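HAD superfamily hydrolase (Brucella suis biovar 1, PDB 6NQ4) probably acts as a phosphatase of the haloacid dehalogenase superfamily and holds a sodium ion at its metal site. Local coordinates at residues H48-T52 with E187-R191; R79-V85 with V101-D106; Y98-V102 with A227-I231; V107-L111 with T210-G214. All coordinates share one frame; numbering follows the deposited sequence.

Contact 1 of 4, residues H48-T52 with E187-R191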
loop_
_atom_site.group_PDB
_atom_site.type_symbol
_atom_site.label_atom_id
_atom_site.label_comp_id
_atom_site.label_asym_id
_atom_site.label_seq_id
_atom_site.Cartn_x
_atom_site.Cartn_y
_atom_site.Cartn_z
ATOM N N HIS A 48 -5.360 -11.071 -2.670
ATOM C CA HIS A 48 -4.604 -11.847 -3.652
ATOM C C HIS A 48 -3.125 -11.746 -3.313
ATOM O O HIS A 48 -2.728 -10.972 -2.435
ATOM C CB HIS A 48 -4.920 -11.442 -5.109
ATOM C CG HIS A 48 -4.398 -10.098 -5.530
ATOM N ND1 HIS A 48 -3.057 -9.848 -5.733
ATOM C CD2 HIS A 48 -5.050 -8.953 -5.866
ATOM C CE1 HIS A 48 -2.904 -8.605 -6.160
ATOM N NE2 HIS A 48 -4.096 -8.043 -6.251
ATOM N N ASN A 49 -2.307 -12.566 -3.994
ATOM C CA ASN A 49 -0.859 -12.557 -3.773
ATOM C C ASN A 49 -0.075 -12.198 -5.025
ATOM O O ASN A 49 1.112 -12.531 -5.145
ATOM C CB ASN A 49 -0.377 -13.890 -3.201
ATOM C CG ASN A 49 -0.574 -15.041 -4.176
ATOM O OD1 ASN A 49 -0.877 -14.842 -5.354
ATOM N ND2 ASN A 49 -0.392 -16.255 -3.688
ATOM N N GLY A 50 -0.705 -11.506 -5.964
ATOM C CA GLY A 50 -0.050 -11.150 -7.203
ATOM C C GLY A 50 -0.100 -12.216 -8.268
ATOM O O GLY A 50 0.146 -11.910 -9.446
ATOM N N GLU A 51 -0.393 -13.473 -7.898
ATOM C CA GLU A 51 -0.509 -14.560 -8.867
ATOM C C GLU A 51 -1.842 -15.304 -8.816
ATOM O O GLU A 51 -2.305 -15.772 -9.866
ATOM C CB GLU A 51 0.687 -15.516 -8.730
ATOM C CG GLU A 51 1.994 -14.801 -9.095
ATOM C CD GLU A 51 3.212 -15.696 -9.212
ATOM O OE1 GLU A 51 3.181 -16.863 -8.757
ATOM O OE2 GLU A 51 4.219 -15.198 -9.763
ATOM N N THR A 52 -2.469 -15.417 -7.641
ATOM C CA THR A 52 -3.824 -15.944 -7.533
ATOM C C THR A 52 -4.598 -15.116 -6.518
ATOM O O THR A 52 -4.015 -14.478 -5.638
ATOM C CB THR A 52 -3.873 -17.422 -7.104
ATOM O OG1 THR A 52 -3.218 -17.580 -5.843
ATOM C CG2 THR A 52 -3.208 -18.316 -8.137
ATOM N N GLU A 187 4.621 -10.117 -1.244
ATOM C CA GLU A 187 4.576 -11.441 -1.838
ATOM C C GLU A 187 4.248 -11.350 -3.326
ATOM O O GLU A 187 3.588 -10.409 -3.799
ATOM C CB GLU A 187 3.568 -12.331 -1.117
ATOM C CG GLU A 187 2.156 -11.782 -1.139
ATOM C CD GLU A 187 1.862 -10.948 0.088
ATOM O OE1 GLU A 187 2.041 -9.697 0.027
ATOM O OE2 GLU A 187 1.473 -11.563 1.124
ATOM N N ARG A 188 4.737 -12.320 -4.065
ATOM C CA ARG A 188 4.369 -12.508 -5.466
ATOM C C ARG A 188 4.294 -14.016 -5.654
ATOM O O ARG A 188 5.322 -14.682 -5.834
ATOM C CB ARG A 188 5.375 -11.866 -6.414
ATOM C CG ARG A 188 4.836 -11.771 -7.851
ATOM C CD ARG A 188 5.794 -10.964 -8.731
ATOM N NE ARG A 188 5.777 -9.552 -8.367
ATOM C CZ ARG A 188 6.759 -8.700 -8.641
ATOM N NH1 ARG A 188 7.834 -9.117 -9.289
ATOM N NH2 ARG A 188 6.663 -7.434 -8.267
ATOM N N GLY A 189 3.085 -14.558 -5.531
ATOM C CA GLY A 189 2.931 -15.983 -5.408
ATOM C C GLY A 189 3.784 -16.460 -4.251
ATOM O O GLY A 189 3.719 -15.911 -3.147
ATOM N N PRO A 190 4.652 -17.447 -4.506
ATOM C CA PRO A 190 5.495 -17.998 -3.439
ATOM C C PRO A 190 6.713 -17.157 -3.109
ATOM O O PRO A 190 7.402 -17.476 -2.132
ATOM C CB PRO A 190 5.943 -19.345 -4.031
ATOM C CG PRO A 190 6.063 -19.039 -5.502
ATOM C CD PRO A 190 4.863 -18.144 -5.786
ATOM N N ARG A 191 7.021 -16.133 -3.900
ATOM C CA ARG A 191 8.243 -15.360 -3.737
ATOM C C ARG A 191 8.013 -14.147 -2.832
ATOM O O ARG A 191 6.884 -13.666 -2.666
ATOM C CB ARG A 191 8.752 -14.893 -5.112
ATOM C CG ARG A 191 9.225 -16.047 -6.004
ATOM C CD ARG A 191 9.835 -15.618 -7.357
ATOM N NE ARG A 191 8.973 -14.716 -8.131
ATOM C CZ ARG A 191 7.835 -15.066 -8.723
ATOM N NH1 ARG A 191 7.385 -16.315 -8.649
ATOM N NH2 ARG A 191 7.138 -14.157 -9.390
HETATM O O HOH W 1 5.291 -18.150 -9.592
#
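This is a surface contact between a loop and the turn of a beta hairpin, in which Asn49 and Glu51 meet the hairpin tip at Gly189 and Arg191. Residues 48-52 follow strand 38-41 of the Rossmann-like HAD core. Residues 187-191 carry the type II' turn that joins strands 185-188 and 191-194. The sodium ion, bound at Asp42, Trp44 and Asp246, lies about 5 Å from the nearest side-chain atom of Glu187.

The backbones are joined by one hydrogen bond, from Gly189 N to Asn49 O, 2.9 Å long. The same oxygen receives a CA-H...O contact from Arg188 CA. Asn49 also orders its own loop. Its OD1 accepts from Glu51 N and Thr52 N, which come from opposite faces of the amide plane, making an Asx turn and an Asx motif. His48 ND1 adds a bond from Gly50 N that lies close to the ring plane.

The Glu51 chain, extended beyond CG (chi2 -171°), carries the carboxylate past Gly189 to Pro190 and Arg191. OE1 lies 3.5 Å from Gly189 CA and 3.6 Å from Pro190 CD. Arg191 also has Glu156 as a salt-bridge partner, so its guanidinium is held by two acids. A water bridges Glu51 OE1 and Arg191 NH1. Arg191 NH2 donates to the syn side of Glu51 OE2 at 3.1 Å, 31° out of the carboxylate plane, with the two group planes 49° apart.

Contact 2 of 4, residues R79-V85 with V101-D106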
loop_
_atom_site.group_PDB
_atom_site.type_symbol
_atom_site.label_atom_id
_atom_site.label_comp_id
_atom_site.label_asym_id
_atom_site.label_seq_id
_atom_site.Cartn_x
_atom_site.Cartn_y
_atom_site.Cartn_z
ATOM N N ARG A 79 1.223 1.812 -8.053
ATOM C CA ARG A 79 0.494 2.120 -9.275
ATOM C C ARG A 79 -0.791 2.865 -8.945
ATOM O O ARG A 79 -1.406 2.624 -7.906
ATOM C CB ARG A 79 0.164 0.843 -10.031
ATOM C CG ARG A 79 1.371 0.335 -10.846
ATOM C CD ARG A 79 1.083 -1.035 -11.441
ATOM N NE ARG A 79 1.122 -2.044 -10.387
ATOM C CZ ARG A 79 0.251 -3.039 -10.236
ATOM N NH1 ARG A 79 -0.781 -3.188 -11.063
ATOM N NH2 ARG A 79 0.409 -3.881 -9.213
ATOM N N PRO A 80 -1.220 3.779 -9.812
ATOM C CA PRO A 80 -2.551 4.370 -9.643
ATOM C C PRO A 80 -3.624 3.296 -9.660
ATOM O O PRO A 80 -3.453 2.217 -10.232
ATOM C CB PRO A 80 -2.674 5.299 -10.854
ATOM C CG PRO A 80 -1.238 5.646 -11.184
ATOM C CD PRO A 80 -0.498 4.365 -10.960
ATOM N N HIS A 81 -4.747 3.615 -9.032
ATOM C CA HIS A 81 -5.819 2.638 -8.868
ATOM C C HIS A 81 -6.269 1.925 -10.144
ATOM O O HIS A 81 -6.593 0.727 -10.051
ATOM C CB HIS A 81 -7.013 3.237 -8.096
ATOM C CG HIS A 81 -7.745 4.306 -8.851
ATOM N ND1 HIS A 81 -7.348 5.627 -8.843
ATOM C CD2 HIS A 81 -8.830 4.244 -9.664
ATOM C CE1 HIS A 81 -8.168 6.336 -9.602
ATOM N NE2 HIS A 81 -9.082 5.524 -10.104
ATOM N N PRO A 82 -6.343 2.553 -11.329
ATOM C CA PRO A 82 -6.865 1.791 -12.475
ATOM C C PRO A 82 -6.010 0.591 -12.828
ATOM O O PRO A 82 -6.545 -0.436 -13.249
ATOM C CB PRO A 82 -6.926 2.838 -13.603
ATOM C CG PRO A 82 -7.143 4.141 -12.862
ATOM C CD PRO A 82 -6.164 3.978 -11.705
ATOM N N GLY A 83 -4.697 0.660 -12.602
ATOM C CA GLY A 83 -3.849 -0.498 -12.867
ATOM C C GLY A 83 -4.045 -1.602 -11.849
ATOM O O GLY A 83 -4.017 -2.786 -12.201
ATOM N N VAL A 84 -4.246 -1.234 -10.573
ATOM C CA VAL A 84 -4.542 -2.235 -9.546
ATOM C C VAL A 84 -5.882 -2.906 -9.825
ATOM O O VAL A 84 -6.013 -4.124 -9.674
ATOM C CB VAL A 84 -4.482 -1.578 -8.153
ATOM C CG1 VAL A 84 -5.012 -2.532 -7.065
ATOM C CG2 VAL A 84 -3.041 -1.097 -7.859
ATOM N N VAL A 85 -6.887 -2.131 -10.243
ATOM C CA VAL A 85 -8.177 -2.715 -10.612
ATOM C C VAL A 85 -8.011 -3.722 -11.748
ATOM O O VAL A 85 -8.547 -4.838 -11.696
ATOM C CB VAL A 85 -9.192 -1.613 -10.982
ATOM C CG1 VAL A 85 -10.407 -2.202 -11.706
ATOM C CG2 VAL A 85 -9.673 -0.875 -9.733
ATOM N N VAL A 101 -10.946 1.460 -5.089
ATOM C CA VAL A 101 -9.555 1.178 -4.738
ATOM C C VAL A 101 -8.837 2.502 -4.533
ATOM O O VAL A 101 -8.976 3.419 -5.359
ATOM C CB VAL A 101 -8.863 0.361 -5.845
ATOM C CG1 VAL A 101 -7.387 0.136 -5.505
ATOM C CG2 VAL A 101 -9.560 -0.986 -6.028
ATOM N N VAL A 102 -8.098 2.615 -3.427
ATOM C CA VAL A 102 -7.221 3.750 -3.159
ATOM C C VAL A 102 -5.819 3.211 -2.953
ATOM O O VAL A 102 -5.612 2.328 -2.119
ATOM C CB VAL A 102 -7.692 4.541 -1.924
ATOM C CG1 VAL A 102 -6.666 5.600 -1.553
ATOM C CG2 VAL A 102 -9.064 5.179 -2.188
ATOM N N THR A 103 -4.861 3.732 -3.705
ATOM C CA THR A 103 -3.498 3.219 -3.655
ATOM C C THR A 103 -2.532 4.271 -3.130
ATOM O O THR A 103 -2.775 5.483 -3.203
ATOM C CB THR A 103 -3.000 2.719 -5.019
ATOM O OG1 THR A 103 -2.668 3.854 -5.845
ATOM C CG2 THR A 103 -4.023 1.854 -5.716
ATOM N N SER A 104 -1.381 3.788 -2.652
ATOM C CA SER A 104 -0.299 4.701 -2.304
ATOM C C SER A 104 0.131 5.520 -3.518
ATOM O O SER A 104 0.380 6.723 -3.402
ATOM C CB SER A 104 0.868 3.894 -1.713
ATOM O OG SER A 104 1.965 4.734 -1.405
ATOM N N GLY A 105 0.174 4.895 -4.706
ATOM C CA GLY A 105 0.459 5.645 -5.925
ATOM C C GLY A 105 -0.481 6.824 -6.111
ATOM O O GLY A 105 -0.046 7.932 -6.476
ATOM N N ASP A 106 -1.785 6.610 -5.872
ATOM C CA ASP A 106 -2.761 7.692 -6.028
ATOM C C ASP A 106 -2.378 8.905 -5.180
ATOM O O ASP A 106 -2.369 10.045 -5.663
ATOM C CB ASP A 106 -4.139 7.222 -5.561
ATOM C CG ASP A 106 -4.805 6.206 -6.488
ATOM O OD1 ASP A 106 -4.544 6.194 -7.703
ATOM O OD2 ASP A 106 -5.655 5.434 -5.974
#
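Arg79 and Pro80 run beside Gly105 and Asp106, with the CA atoms of Arg79 and Gly105 4.9 Å apart. Helix 81-85 then leaves at 122° to strand 101-103, and their axes approach to 8.1 Å.

Thr103 and Asp106 form a capping box at the start of helix 104-114: Thr103 OG1 accepts from Asp106 N, and Asp106 OD2 accepts from Thr103 N. The Thr103 hydroxyl is used twice, because OG1 also donates to Arg79 O at 2.7 Å. Asp106 also serves the start of helix 81-90. Its OD1 takes bonds from His81 N at 2.9 Å and His81 ND1 at 3.1 Å, which approach from opposite faces of the carboxylate plane. His81 CG sits between its backbone N and carbonyl carbon (chi1 68°), which turns the ring edge to the acid, while Pro82 CD lies over one ring face.

The contact joins helix 81-90 to strand 100-103 within the beta-alpha-beta unit begun by strand 70-75, and to the start of helix 104-114. Further along helix 81-90, valines pack on the strand. Val84 CG1 meets Val101 CG1 at 3.9 Å, and Val85 CG2 meets Val101 CG2 at 3.7 Å. Val84 CG2 lies against Thr103 CG2.

Contact 3 of 4, residues Y98-V102 with A227-I231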
loop_
_atom_site.group_PDB
_atom_site.type_symbol
_atom_site.label_atom_id
_atom_site.label_comp_id
_atom_site.label_asym_id
_atom_site.label_seq_id
_atom_site.Cartn_x
_atom_site.Cartn_y
_atom_site.Cartn_z
ATOM N N TYR A 98 -15.952 -4.893 -4.167
ATOM C CA TYR A 98 -15.444 -3.664 -3.581
ATOM C C TYR A 98 -16.160 -2.486 -4.223
ATOM O O TYR A 98 -16.758 -2.606 -5.298
ATOM C CB TYR A 98 -13.908 -3.567 -3.756
ATOM C CG TYR A 98 -13.465 -3.634 -5.210
ATOM C CD1 TYR A 98 -13.246 -4.859 -5.833
ATOM C CD2 TYR A 98 -13.292 -2.475 -5.964
ATOM C CE1 TYR A 98 -12.865 -4.925 -7.172
ATOM C CE2 TYR A 98 -12.921 -2.530 -7.287
ATOM C CZ TYR A 98 -12.710 -3.749 -7.898
ATOM O OH TYR A 98 -12.325 -3.783 -9.227
ATOM N N ASP A 99 -16.092 -1.338 -3.553
ATOM C CA ASP A 99 -16.633 -0.103 -4.102
ATOM C C ASP A 99 -15.579 0.745 -4.790
ATOM O O ASP A 99 -15.847 1.296 -5.864
ATOM C CB ASP A 99 -17.302 0.712 -2.993
ATOM C CG ASP A 99 -18.574 0.061 -2.497
ATOM O OD1 ASP A 99 -19.643 0.373 -3.066
ATOM O OD2 ASP A 99 -18.498 -0.784 -1.572
ATOM N N ARG A 100 -14.382 0.836 -4.214
ATOM C CA ARG A 100 -13.333 1.676 -4.774
ATOM C C ARG A 100 -11.987 1.162 -4.296
ATOM O O ARG A 100 -11.899 0.497 -3.256
ATOM C CB ARG A 100 -13.520 3.156 -4.398
ATOM C CG ARG A 100 -13.517 4.041 -5.635
ATOM C CD ARG A 100 -13.629 5.513 -5.329
ATOM N NE ARG A 100 -14.966 6.030 -5.573
ATOM C CZ ARG A 100 -15.312 7.282 -5.309
ATOM N NH1 ARG A 100 -16.546 7.707 -5.550
ATOM N NH2 ARG A 100 -14.408 8.105 -4.794
ATOM N N VAL A 101 -10.946 1.460 -5.089
ATOM C CA VAL A 101 -9.555 1.178 -4.738
ATOM C C VAL A 101 -8.837 2.502 -4.533
ATOM O O VAL A 101 -8.976 3.419 -5.359
ATOM C CB VAL A 101 -8.863 0.361 -5.845
ATOM C CG1 VAL A 101 -7.387 0.136 -5.505
ATOM C CG2 VAL A 101 -9.560 -0.986 -6.028
ATOM N N VAL A 102 -8.098 2.615 -3.427
ATOM C CA VAL A 102 -7.221 3.750 -3.159
ATOM C C VAL A 102 -5.819 3.211 -2.953
ATOM O O VAL A 102 -5.612 2.328 -2.119
ATOM C CB VAL A 102 -7.692 4.541 -1.924
ATOM C CG1 VAL A 102 -6.666 5.600 -1.553
ATOM C CG2 VAL A 102 -9.064 5.179 -2.188
ATOM N N ALA A 227 -13.269 8.935 -0.087
ATOM C CA ALA A 227 -13.968 8.013 -0.976
ATOM C C ALA A 227 -15.238 7.469 -0.326
ATOM O O ALA A 227 -16.301 7.461 -0.957
ATOM C CB ALA A 227 -13.023 6.894 -1.425
ATOM N N VAL A 228 -15.157 7.020 0.937
ATOM C CA VAL A 228 -16.340 6.513 1.639
ATOM C C VAL A 228 -17.393 7.603 1.777
ATOM O O VAL A 228 -18.593 7.361 1.616
ATOM C CB VAL A 228 -15.960 5.976 3.029
ATOM C CG1 VAL A 228 -17.227 5.554 3.779
ATOM C CG2 VAL A 228 -15.010 4.842 2.935
ATOM N N GLU A 229 -16.954 8.812 2.148
ATOM C CA GLU A 229 -17.921 9.869 2.413
ATOM C C GLU A 229 -18.634 10.274 1.138
ATOM O O GLU A 229 -19.843 10.563 1.154
ATOM C CB GLU A 229 -17.239 11.048 3.107
ATOM C CG GLU A 229 -16.806 10.664 4.518
ATOM C CD GLU A 229 -16.268 11.808 5.332
ATOM O OE1 GLU A 229 -15.672 12.743 4.741
ATOM O OE2 GLU A 229 -16.432 11.756 6.574
ATOM N N SER A 230 -17.927 10.246 0.016
ATOM C CA SER A 230 -18.592 10.525 -1.248
ATOM C C SER A 230 -19.567 9.412 -1.613
ATOM O O SER A 230 -20.692 9.689 -2.038
ATOM C CB SER A 230 -17.567 10.746 -2.357
ATOM O OG SER A 230 -18.233 11.092 -3.558
ATOM N N ILE A 231 -19.157 8.149 -1.437
ATOM C CA ILE A 231 -20.020 7.014 -1.763
ATOM C C ILE A 231 -21.266 7.006 -0.887
ATOM O O ILE A 231 -22.380 6.792 -1.373
ATOM C CB ILE A 231 -19.235 5.692 -1.652
ATOM C CG1 ILE A 231 -18.218 5.592 -2.786
ATOM C CG2 ILE A 231 -20.182 4.483 -1.659
ATOM C CD1 ILE A 231 -17.115 4.638 -2.499
HETATM O O HOH W 2 -17.330 10.224 -5.657
#
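Strand 100-102 runs nearly antiparallel to helix 227-231, at 159°, with the axes 10.5 Å apart and with Arg100 and Ala227 facing each other. This is helix-on-sheet packing in the Rossmann-like core. Strand 100-103 is an outermost strand of the parallel sheet, and helix 218-232 leads to strand 241-245 of the same sheet. Val101 points away from this helix and packs on Met88 of helix 81-90, so the two helices lie on opposite faces of the strand.

Val102 points toward the helix, and its CG2 makes a loose contact with Ala227 CB at 4.4 Å. Nearer the surface, Arg100 lies along one side of the helix. Its chain bends at chi3 (-103°) and lays the guanidinium against that side. NH2 comes 3.8 Å from Ala227 CB, while Ile231 CG1 and Ala227 O lie on one face of the flat group. The side chains of Arg100 and Ile231 lie alongside each other, pointing opposite ways. No direct hydrogen bond links the segments.

Asp99 adds an apolar touch just before the strand. Its carboxylate is turned to other partners: it forms a salt bridge with Arg65 and accepts from Ile71 N. Its CB meets Ile231 CD1 at 4.0 Å.

Contact 4 of 4, residues V107-L111 with T210-G214. With EDO (1,2-ethanediol), chain D.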
loop_
_atom_site.group_PDB
_atom_site.type_symbol
_atom_site.label_atom_id
_atom_site.label_comp_id
_atom_site.label_asym_id
_atom_site.label_seq_id
_atom_site.Cartn_x
_atom_site.Cartn_y
_atom_site.Cartn_z
ATOM N N VAL A 107 -2.112 8.697 -3.891
ATOM C CA VAL A 107 -1.819 9.833 -3.023
ATOM C C VAL A 107 -0.390 10.336 -3.184
ATOM O O VAL A 107 -0.122 11.511 -2.913
ATOM C CB VAL A 107 -2.175 9.555 -1.549
ATOM C CG1 VAL A 107 -3.673 9.493 -1.373
ATOM C CG2 VAL A 107 -1.495 8.294 -1.023
ATOM N N THR A 108 0.531 9.486 -3.638
ATOM C CA THR A 108 1.893 9.942 -3.900
ATOM C C THR A 108 1.924 10.967 -5.027
ATOM O O THR A 108 2.809 11.830 -5.053
ATOM C CB THR A 108 2.791 8.733 -4.195
ATOM O OG1 THR A 108 2.813 7.865 -3.055
ATOM C CG2 THR A 108 4.223 9.147 -4.469
ATOM N N ARG A 109 0.956 10.905 -5.949
ATOM C CA ARG A 109 0.900 11.887 -7.029
ATOM C C ARG A 109 0.838 13.310 -6.495
ATOM O O ARG A 109 1.401 14.222 -7.105
ATOM C CB ARG A 109 -0.282 11.594 -7.948
ATOM C CG ARG A 109 -0.031 10.407 -8.843
ATOM C CD ARG A 109 -1.301 9.935 -9.526
ATOM N NE ARG A 109 -1.992 10.960 -10.294
ATOM C CZ ARG A 109 -1.751 11.227 -11.578
ATOM N NH1 ARG A 109 -0.802 10.567 -12.224
ATOM N NH2 ARG A 109 -2.450 12.166 -12.223
ATOM N N ASP A 110 0.204 13.517 -5.341
ATOM C CA ASP A 110 0.180 14.854 -4.758
ATOM C C ASP A 110 1.581 15.309 -4.327
ATOM O O ASP A 110 1.948 16.475 -4.514
ATOM C CB ASP A 110 -0.837 14.908 -3.613
ATOM C CG ASP A 110 -2.250 14.553 -4.070
ATOM O OD1 ASP A 110 -2.634 14.949 -5.191
ATOM O OD2 ASP A 110 -2.973 13.865 -3.318
ATOM N N LEU A 111 2.381 14.408 -3.752
ATOM C CA LEU A 111 3.773 14.738 -3.455
ATOM C C LEU A 111 4.552 15.022 -4.728
ATOM O O LEU A 111 5.350 15.968 -4.775
ATOM C CB LEU A 111 4.449 13.592 -2.687
ATOM C CG LEU A 111 3.950 13.320 -1.274
ATOM C CD1 LEU A 111 4.612 12.048 -0.734
ATOM C CD2 LEU A 111 4.217 14.524 -0.372
ATOM N N THR A 210 13.167 11.585 3.014
ATOM C CA THR A 210 12.150 10.811 2.309
ATOM C C THR A 210 10.772 11.415 2.545
ATOM O O THR A 210 10.484 11.984 3.611
ATOM C CB THR A 210 12.132 9.324 2.733
ATOM O OG1 THR A 210 11.892 9.241 4.141
ATOM C CG2 THR A 210 13.455 8.650 2.416
ATOM N N LEU A 211 9.925 11.279 1.533
ATOM C CA LEU A 211 8.558 11.782 1.571
ATOM C C LEU A 211 7.642 10.631 1.199
ATOM O O LEU A 211 7.796 10.039 0.128
ATOM C CB LEU A 211 8.372 12.948 0.596
ATOM C CG LEU A 211 9.217 14.184 0.897
ATOM C CD1 LEU A 211 10.589 14.124 0.216
ATOM C CD2 LEU A 211 8.448 15.434 0.505
ATOM N N ILE A 212 6.715 10.302 2.097
ATOM C CA ILE A 212 5.909 9.087 2.004
ATOM C C ILE A 212 4.456 9.426 2.324
ATOM O O ILE A 212 4.174 10.222 3.227
ATOM C CB ILE A 212 6.470 7.994 2.955
ATOM C CG1 ILE A 212 8.009 7.908 2.837
ATOM C CG2 ILE A 212 5.858 6.637 2.629
ATOM C CD1 ILE A 212 8.679 6.757 3.616
ATOM N N ALA A 213 3.536 8.847 1.554
ATOM C CA ALA A 213 2.114 9.112 1.726
ATOM C C ALA A 213 1.267 7.867 1.941
ATOM O O ALA A 213 0.130 8.000 2.410
ATOM C CB ALA A 213 1.560 9.881 0.511
ATOM N N GLY A 214 1.791 6.667 1.645
ATOM C CA GLY A 214 1.048 5.433 1.809
ATOM C C GLY A 214 0.977 4.986 3.264
ATOM O O GLY A 214 1.446 5.665 4.176
HETATM C C1 EDO D . 6.117 13.129 3.721
HETATM O O1 EDO D . 5.384 14.357 3.788
HETATM C C2 EDO D . 6.286 12.499 5.100
HETATM O O2 EDO D . 7.092 11.318 4.991
HETATM O O HOH W 3 3.927 6.910 -0.454
#
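Ala213 is the packed centre of this contact, held against Val107 and Leu111 of helix 104-114. Val107 CG2 reaches Ala213 CB at 3.8 Å. It is put there by its first torsion (chi1 -70°), which places that methyl between the backbone N and the carbonyl carbon. Leu111 CD1 lies one helical turn on and meets the same Ala213 CB at 3.9 Å. This methyl also rests on the backbone, 3.9 Å from both Leu211 O and Ile212 N. Val107 continues onto Ile220 and Ala223 of helix 218-232, so the apolar patch reaches into the core. A water forms a polar link between the buried Thr108 and Ala213. It donates to Thr108 OG1 and accepts from Ala213 N at 2.8 Å. Thr108 OG1 also bonds to Ser104 O.

The looser side is at the partly exposed Leu111, Leu211 and Ile212. There a 1,2-ethanediol, probably from the crystallisation liquor, lies along residues 210-212. Its O2 accepts a hydrogen bond from Ile212 N, 3.1 Å long.

Helix 104-114 leads from the core sheet to strand 118-122 of the second sheet, and residues 210-214 lead back. Such side-by-side crossings are consistent with a HAD core carrying an inserted cap domain of the C2 type.

From the N terminus, the chain opens contact 1 at 48-52, just after the first core strand. Contact 2 opens at 79-85 and closes at 101-106, a short loop lying within the span of contact 1. Contact 3 opens on the same strand, 98-102, and shares Val101 and Val102 with contact 2. Contact 4 opens at 107-111, on the helix that contact 2 caps. Contact 1 closes first at 187-191, contact 4 at 210-214 and contact 3 at 227-231. Contact 4 lies within contact 3, and contact 1 crosses both. Contacts 2 and 3 bind core elements, while contacts 1 and 4, centres about 25 Å apart, tie the core to the inserted second-sheet region, probably a cap.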